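B12-binding domain-containing protein (Kitasatospora setae, PDB 6WTE) binds cobalamin and a [4Fe-4S] cluster and, as the radical SAM family methylase TsrM, probably transfers methyl groups by a non-radical route. Local coordinates at residues F108-G120 with S455-E467. Sequence-based numbering, arbitrary orientation.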
loop_
_atom_site.group_PDB
_atom_site.type_symbol
_atom_site.label_atom_id
_atom_site.label_comp_id
_atom_site.label_asym_id
_atom_site.label_seq_id
_atom_site.Cartn_x
_atom_site.Cartn_y
_atom_site.Cartn_z
ATOM N N PHE A 108 -4.312 -1.892 7.722
ATOM C CA PHE A 108 -5.280 -2.337 8.725
ATOM C C PHE A 108 -6.172 -3.453 8.189
ATOM O O PHE A 108 -6.426 -4.451 8.881
ATOM C CB PHE A 108 -6.115 -1.136 9.163
ATOM C CG PHE A 108 -7.053 -1.421 10.301
ATOM C CD1 PHE A 108 -6.635 -1.253 11.611
ATOM C CD2 PHE A 108 -8.361 -1.825 10.064
ATOM C CE1 PHE A 108 -7.502 -1.495 12.665
ATOM C CE2 PHE A 108 -9.230 -2.075 11.128
ATOM C CZ PHE A 108 -8.799 -1.906 12.414
ATOM N N SER A 109 -6.637 -3.315 6.947
ATOM C CA SER A 109 -7.562 -4.271 6.345
ATOM C C SER A 109 -6.924 -5.618 6.021
ATOM O O SER A 109 -7.657 -6.557 5.680
ATOM C CB SER A 109 -8.169 -3.667 5.074
ATOM O OG SER A 109 -9.005 -2.561 5.390
ATOM N N THR A 110 -5.596 -5.752 6.117
ATOM C CA THR A 110 -5.001 -7.073 5.956
ATOM C C THR A 110 -5.161 -7.929 7.205
ATOM O O THR A 110 -5.029 -9.154 7.128
ATOM C CB THR A 110 -3.515 -6.974 5.609
ATOM O OG1 THR A 110 -2.778 -6.565 6.765
ATOM C CG2 THR A 110 -3.280 -5.959 4.465
ATOM N N MET A 111 -5.445 -7.320 8.343
ATOM C CA MET A 111 -5.616 -8.069 9.579
ATOM C C MET A 111 -6.480 -7.252 10.534
ATOM O O MET A 111 -6.048 -6.939 11.651
ATOM C CB MET A 111 -4.252 -8.383 10.198
ATOM C CG MET A 111 -3.308 -7.173 10.166
ATOM S SD MET A 111 -1.685 -7.459 10.893
ATOM C CE MET A 111 -2.120 -8.061 12.528
ATOM N N PRO A 112 -7.710 -6.908 10.144
ATOM C CA PRO A 112 -8.461 -5.915 10.928
ATOM C C PRO A 112 -9.000 -6.453 12.235
ATOM O O PRO A 112 -9.102 -5.681 13.194
ATOM C CB PRO A 112 -9.589 -5.498 9.976
ATOM C CG PRO A 112 -9.823 -6.733 9.159
ATOM C CD PRO A 112 -8.475 -7.374 8.974
ATOM N N PHE A 113 -9.367 -7.738 12.315
ATOM C CA PHE A 113 -9.835 -8.274 13.589
ATOM C C PHE A 113 -8.701 -8.334 14.605
ATOM O O PHE A 113 -8.885 -7.968 15.772
ATOM C CB PHE A 113 -10.444 -9.670 13.396
ATOM C CG PHE A 113 -11.731 -9.678 12.621
ATOM C CD1 PHE A 113 -11.724 -9.577 11.241
ATOM C CD2 PHE A 113 -12.947 -9.800 13.273
ATOM C CE1 PHE A 113 -12.912 -9.598 10.522
ATOM C CE2 PHE A 113 -14.135 -9.822 12.560
ATOM C CZ PHE A 113 -14.116 -9.719 11.185
ATOM N N ALA A 114 -7.527 -8.809 14.180
ATOM C CA ALA A 114 -6.374 -8.839 15.071
ATOM C C ALA A 114 -6.031 -7.444 15.565
ATOM O O ALA A 114 -5.696 -7.256 16.737
ATOM C CB ALA A 114 -5.171 -9.460 14.362
ATOM N N LEU A 115 -6.109 -6.446 14.683
ATOM C CA LEU A 115 -5.702 -5.107 15.078
ATOM C C LEU A 115 -6.742 -4.438 15.968
ATOM O O LEU A 115 -6.376 -3.705 16.893
ATOM C CB LEU A 115 -5.410 -4.261 13.836
ATOM C CG LEU A 115 -4.104 -4.677 13.157
ATOM C CD1 LEU A 115 -3.788 -3.770 11.968
ATOM C CD2 LEU A 115 -2.964 -4.659 14.165
ATOM N N VAL A 116 -8.037 -4.668 15.718
ATOM C CA VAL A 116 -9.045 -4.150 16.638
ATOM C C VAL A 116 -8.764 -4.652 18.051
ATOM O O VAL A 116 -8.779 -3.884 19.021
ATOM C CB VAL A 116 -10.466 -4.532 16.183
ATOM C CG1 VAL A 116 -11.445 -4.308 17.322
ATOM C CG2 VAL A 116 -10.905 -3.699 14.988
ATOM N N GLU A 117 -8.461 -5.948 18.180
ATOM C CA GLU A 117 -8.207 -6.513 19.502
ATOM C C GLU A 117 -6.860 -6.060 20.056
ATOM O O GLU A 117 -6.750 -5.742 21.247
ATOM C CB GLU A 117 -8.297 -8.043 19.436
ATOM C CG GLU A 117 -9.652 -8.542 18.928
ATOM C CD GLU A 117 -9.857 -10.033 19.126
ATOM O OE1 GLU A 117 -8.958 -10.690 19.688
ATOM O OE2 GLU A 117 -10.913 -10.553 18.698
ATOM N N TYR A 118 -5.827 -6.012 19.207
ATOM C CA TYR A 118 -4.502 -5.581 19.653
ATOM C C TYR A 118 -4.518 -4.127 20.115
ATOM O O TYR A 118 -3.946 -3.786 21.157
ATOM C CB TYR A 118 -3.497 -5.771 18.514
ATOM C CG TYR A 118 -2.092 -5.275 18.776
ATOM C CD1 TYR A 118 -1.253 -5.925 19.675
ATOM C CD2 TYR A 118 -1.587 -4.176 18.091
ATOM C CE1 TYR A 118 0.042 -5.482 19.893
ATOM C CE2 TYR A 118 -0.289 -3.723 18.304
ATOM C CZ TYR A 118 0.516 -4.380 19.201
ATOM O OH TYR A 118 1.798 -3.929 19.406
ATOM N N PHE A 119 -5.157 -3.251 19.337
ATOM C CA PHE A 119 -5.222 -1.836 19.702
ATOM C C PHE A 119 -6.172 -1.580 20.861
ATOM O O PHE A 119 -6.084 -0.522 21.498
ATOM C CB PHE A 119 -5.670 -0.994 18.509
ATOM C CG PHE A 119 -4.674 -0.934 17.379
ATOM C CD1 PHE A 119 -3.312 -1.029 17.615
ATOM C CD2 PHE A 119 -5.114 -0.751 16.083
ATOM C CE1 PHE A 119 -2.402 -0.953 16.561
ATOM C CE2 PHE A 119 -4.220 -0.679 15.035
ATOM C CZ PHE A 119 -2.859 -0.783 15.278
ATOM N N GLY A 120 -7.085 -2.507 21.133
ATOM C CA GLY A 120 -8.051 -2.307 22.197
ATOM C C GLY A 120 -9.105 -1.274 21.881
ATOM O O GLY A 120 -9.542 -0.549 22.782
ATOM N N SER A 455 -11.198 -17.671 16.080
ATOM C CA SER A 455 -11.685 -16.352 15.708
ATOM C C SER A 455 -10.891 -15.862 14.508
ATOM O O SER A 455 -9.765 -16.321 14.274
ATOM C CB SER A 455 -11.545 -15.359 16.874
ATOM O OG SER A 455 -10.175 -15.052 17.105
ATOM N N PRO A 456 -11.439 -14.918 13.742
ATOM C CA PRO A 456 -10.609 -14.224 12.748
ATOM C C PRO A 456 -9.371 -13.592 13.359
ATOM O O PRO A 456 -8.299 -13.648 12.750
ATOM C CB PRO A 456 -11.565 -13.165 12.177
ATOM C CG PRO A 456 -12.924 -13.721 12.406
ATOM C CD PRO A 456 -12.840 -14.458 13.710
ATOM N N ALA A 457 -9.486 -13.002 14.557
ATOM C CA ALA A 457 -8.318 -12.388 15.179
ATOM C C ALA A 457 -7.195 -13.397 15.377
ATOM O O ALA A 457 -6.025 -13.081 15.134
ATOM C CB ALA A 457 -8.693 -11.738 16.510
ATOM N N GLU A 458 -7.523 -14.616 15.823
ATOM C CA GLU A 458 -6.480 -15.625 15.989
ATOM C C GLU A 458 -5.826 -15.961 14.659
ATOM O O GLU A 458 -4.598 -16.071 14.577
ATOM C CB GLU A 458 -7.037 -16.900 16.628
ATOM C CG GLU A 458 -5.959 -17.961 16.801
ATOM C CD GLU A 458 -6.474 -19.267 17.379
ATOM O OE1 GLU A 458 -7.702 -19.409 17.554
ATOM O OE2 GLU A 458 -5.638 -20.148 17.653
ATOM N N TYR A 459 -6.629 -16.136 13.609
ATOM C CA TYR A 459 -6.068 -16.474 12.302
ATOM C C TYR A 459 -5.175 -15.357 11.776
ATOM O O TYR A 459 -4.152 -15.616 11.129
ATOM C CB TYR A 459 -7.187 -16.776 11.302
ATOM C CG TYR A 459 -6.646 -17.032 9.915
ATOM C CD1 TYR A 459 -5.875 -18.155 9.667
ATOM C CD2 TYR A 459 -6.877 -16.142 8.865
ATOM C CE1 TYR A 459 -5.356 -18.406 8.420
ATOM C CE2 TYR A 459 -6.355 -16.387 7.598
ATOM C CZ TYR A 459 -5.591 -17.518 7.388
ATOM O OH TYR A 459 -5.061 -17.788 6.143
ATOM N N GLU A 460 -5.541 -14.106 12.051
ATOM C CA GLU A 460 -4.788 -12.987 11.497
ATOM C C GLU A 460 -3.528 -12.703 12.303
ATOM O O GLU A 460 -2.474 -12.413 11.726
ATOM C CB GLU A 460 -5.680 -11.746 11.427
ATOM C CG GLU A 460 -6.858 -11.903 10.478
ATOM C CD GLU A 460 -7.885 -10.800 10.627
ATOM O OE1 GLU A 460 -7.639 -9.857 11.406
ATOM O OE2 GLU A 460 -8.940 -10.877 9.969
ATOM N N ARG A 461 -3.607 -12.791 13.633
ATOM C CA ARG A 461 -2.493 -12.326 14.452
ATOM C C ARG A 461 -1.274 -13.233 14.335
ATOM O O ARG A 461 -0.148 -12.771 14.540
ATOM C CB ARG A 461 -2.931 -12.192 15.914
ATOM C CG ARG A 461 -3.143 -13.518 16.634
ATOM C CD ARG A 461 -3.959 -13.326 17.915
ATOM N NE ARG A 461 -4.104 -14.593 18.622
ATOM C CZ ARG A 461 -5.195 -14.977 19.280
ATOM N NH1 ARG A 461 -6.274 -14.201 19.321
ATOM N NH2 ARG A 461 -5.209 -16.157 19.888
ATOM N N GLN A 462 -1.466 -14.514 13.998
ATOM C CA GLN A 462 -0.348 -15.455 13.984
ATOM C C GLN A 462 0.689 -15.101 12.926
ATOM O O GLN A 462 1.835 -15.551 13.016
ATOM C CB GLN A 462 -0.855 -16.883 13.749
ATOM C CG GLN A 462 -1.540 -17.050 12.408
ATOM C CD GLN A 462 -2.064 -18.455 12.156
ATOM O OE1 GLN A 462 -1.575 -19.429 12.717
ATOM N NE2 GLN A 462 -3.063 -18.557 11.284
ATOM N N PHE A 463 0.317 -14.317 11.923
ATOM C CA PHE A 463 1.292 -13.927 10.919
ATOM C C PHE A 463 2.197 -12.793 11.381
ATOM O O PHE A 463 3.179 -12.485 10.695
ATOM C CB PHE A 463 0.570 -13.549 9.627
ATOM C CG PHE A 463 -0.067 -14.721 8.938
ATOM C CD1 PHE A 463 -1.315 -15.177 9.332
ATOM C CD2 PHE A 463 0.597 -15.386 7.907
ATOM C CE1 PHE A 463 -1.901 -16.257 8.719
ATOM C CE2 PHE A 463 0.014 -16.484 7.278
ATOM C CZ PHE A 463 -1.238 -16.919 7.679
ATOM N N MET A 464 1.900 -12.176 12.525
ATOM C CA MET A 464 2.695 -11.077 13.056
ATOM C C MET A 464 3.155 -11.280 14.494
ATOM O O MET A 464 4.151 -10.663 14.895
ATOM C CB MET A 464 1.896 -9.767 12.969
ATOM C CG MET A 464 2.675 -8.511 13.294
ATOM S SD MET A 464 1.798 -7.048 12.732
ATOM C CE MET A 464 1.895 -7.250 10.958
ATOM N N PHE A 465 2.471 -12.110 15.279
ATOM C CA PHE A 465 2.774 -12.298 16.688
ATOM C C PHE A 465 2.889 -13.782 17.002
ATOM O O PHE A 465 2.180 -14.606 16.423
ATOM C CB PHE A 465 1.682 -11.702 17.587
ATOM C CG PHE A 465 1.423 -10.242 17.353
ATOM C CD1 PHE A 465 2.153 -9.281 18.034
ATOM C CD2 PHE A 465 0.425 -9.829 16.484
ATOM C CE1 PHE A 465 1.912 -7.936 17.833
ATOM C CE2 PHE A 465 0.177 -8.480 16.278
ATOM C CZ PHE A 465 0.920 -7.532 16.956
ATOM N N ASP A 466 3.768 -14.119 17.942
ATOM C CA ASP A 466 3.826 -15.500 18.389
ATOM C C ASP A 466 2.794 -15.736 19.494
ATOM O O ASP A 466 1.993 -14.860 19.833
ATOM C CB ASP A 466 5.248 -15.881 18.821
ATOM C CG ASP A 466 5.721 -15.166 20.086
ATOM O OD1 ASP A 466 4.927 -14.501 20.785
ATOM O OD2 ASP A 466 6.928 -15.288 20.385
ATOM N N GLU A 467 2.817 -16.947 20.056
ATOM C CA GLU A 467 1.816 -17.344 21.041
ATOM C C GLU A 467 1.896 -16.501 22.309
ATOM O O GLU A 467 0.895 -16.358 23.019
ATOM C CB GLU A 467 1.983 -18.828 21.378
ATOM C CG GLU A 467 1.742 -19.787 20.208
ATOM C CD GLU A 467 2.928 -19.907 19.256
ATOM O OE1 GLU A 467 3.894 -19.119 19.376
ATOM O OE2 GLU A 467 2.900 -20.811 18.388
HETATM O O HOH W 1 -6.369 -11.258 19.312
HETATM O O HOH W 2 -11.887 -11.923 16.092
#
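Glu460 reaches from helix 456-461 to the first turn of helix 112-119, where its OE1 takes a nearly straight bond from Ala114 N (3.0 Å, 169°), met on the anti side and tilted out of the carboxylate plane, and a weak, strongly bent one from Phe113 N. CG lies anti to the carbonyl carbon and the chain runs extended beyond it, carrying the carboxylate to these N-H groups; OE2 is held by Tyr416 OH. A carboxylate facing the amino end of a helix is probably stabilised as an anion. With an alanine here, the N-H groups of Phe113 and Ala114 and the hydroxyl of Tyr416 would probably be left without their carboxylate partner.

The axes cross at 97° and come within 7.3 Å, because alanines meet at the crossing: the CA atoms of Ala114 and Ala457 are 4.0 Å apart, and Ala114 CB rests against Glu460 CB. Beside them, Pro456 CB sits over one face of the Phe113 ring in a CH-pi contact, 3.7 Å from its centroid. Met111 SD touches Met464 CE in the conformer modelled here. Farther along, Phe465 CZ lies over a face of the Tyr118 ring, near its rim, with the planes 41° apart.

At the solvent side the Glu117 carboxylate rests on the Ala457 methyl (CD to CB 3.3 Å), but its polar links to helix 456-461 run through water. Glu117 OE1 stays 4.4 Å from Arg461 NH1, beyond a salt bridge, and one water links them; a second joins OE2 to Ala457 N, while Ala160 N also binds OE2.

The crossing joins the cobalamin-binding domain to the radical SAM region, with Met464, in this conformer, close to Thr71 of the cobalamin site. Helix 112-119 packs Phe113 and Val116 on strand 153-156, Phe113 also reaching strand 159-162, and Phe119 on helix 83-96.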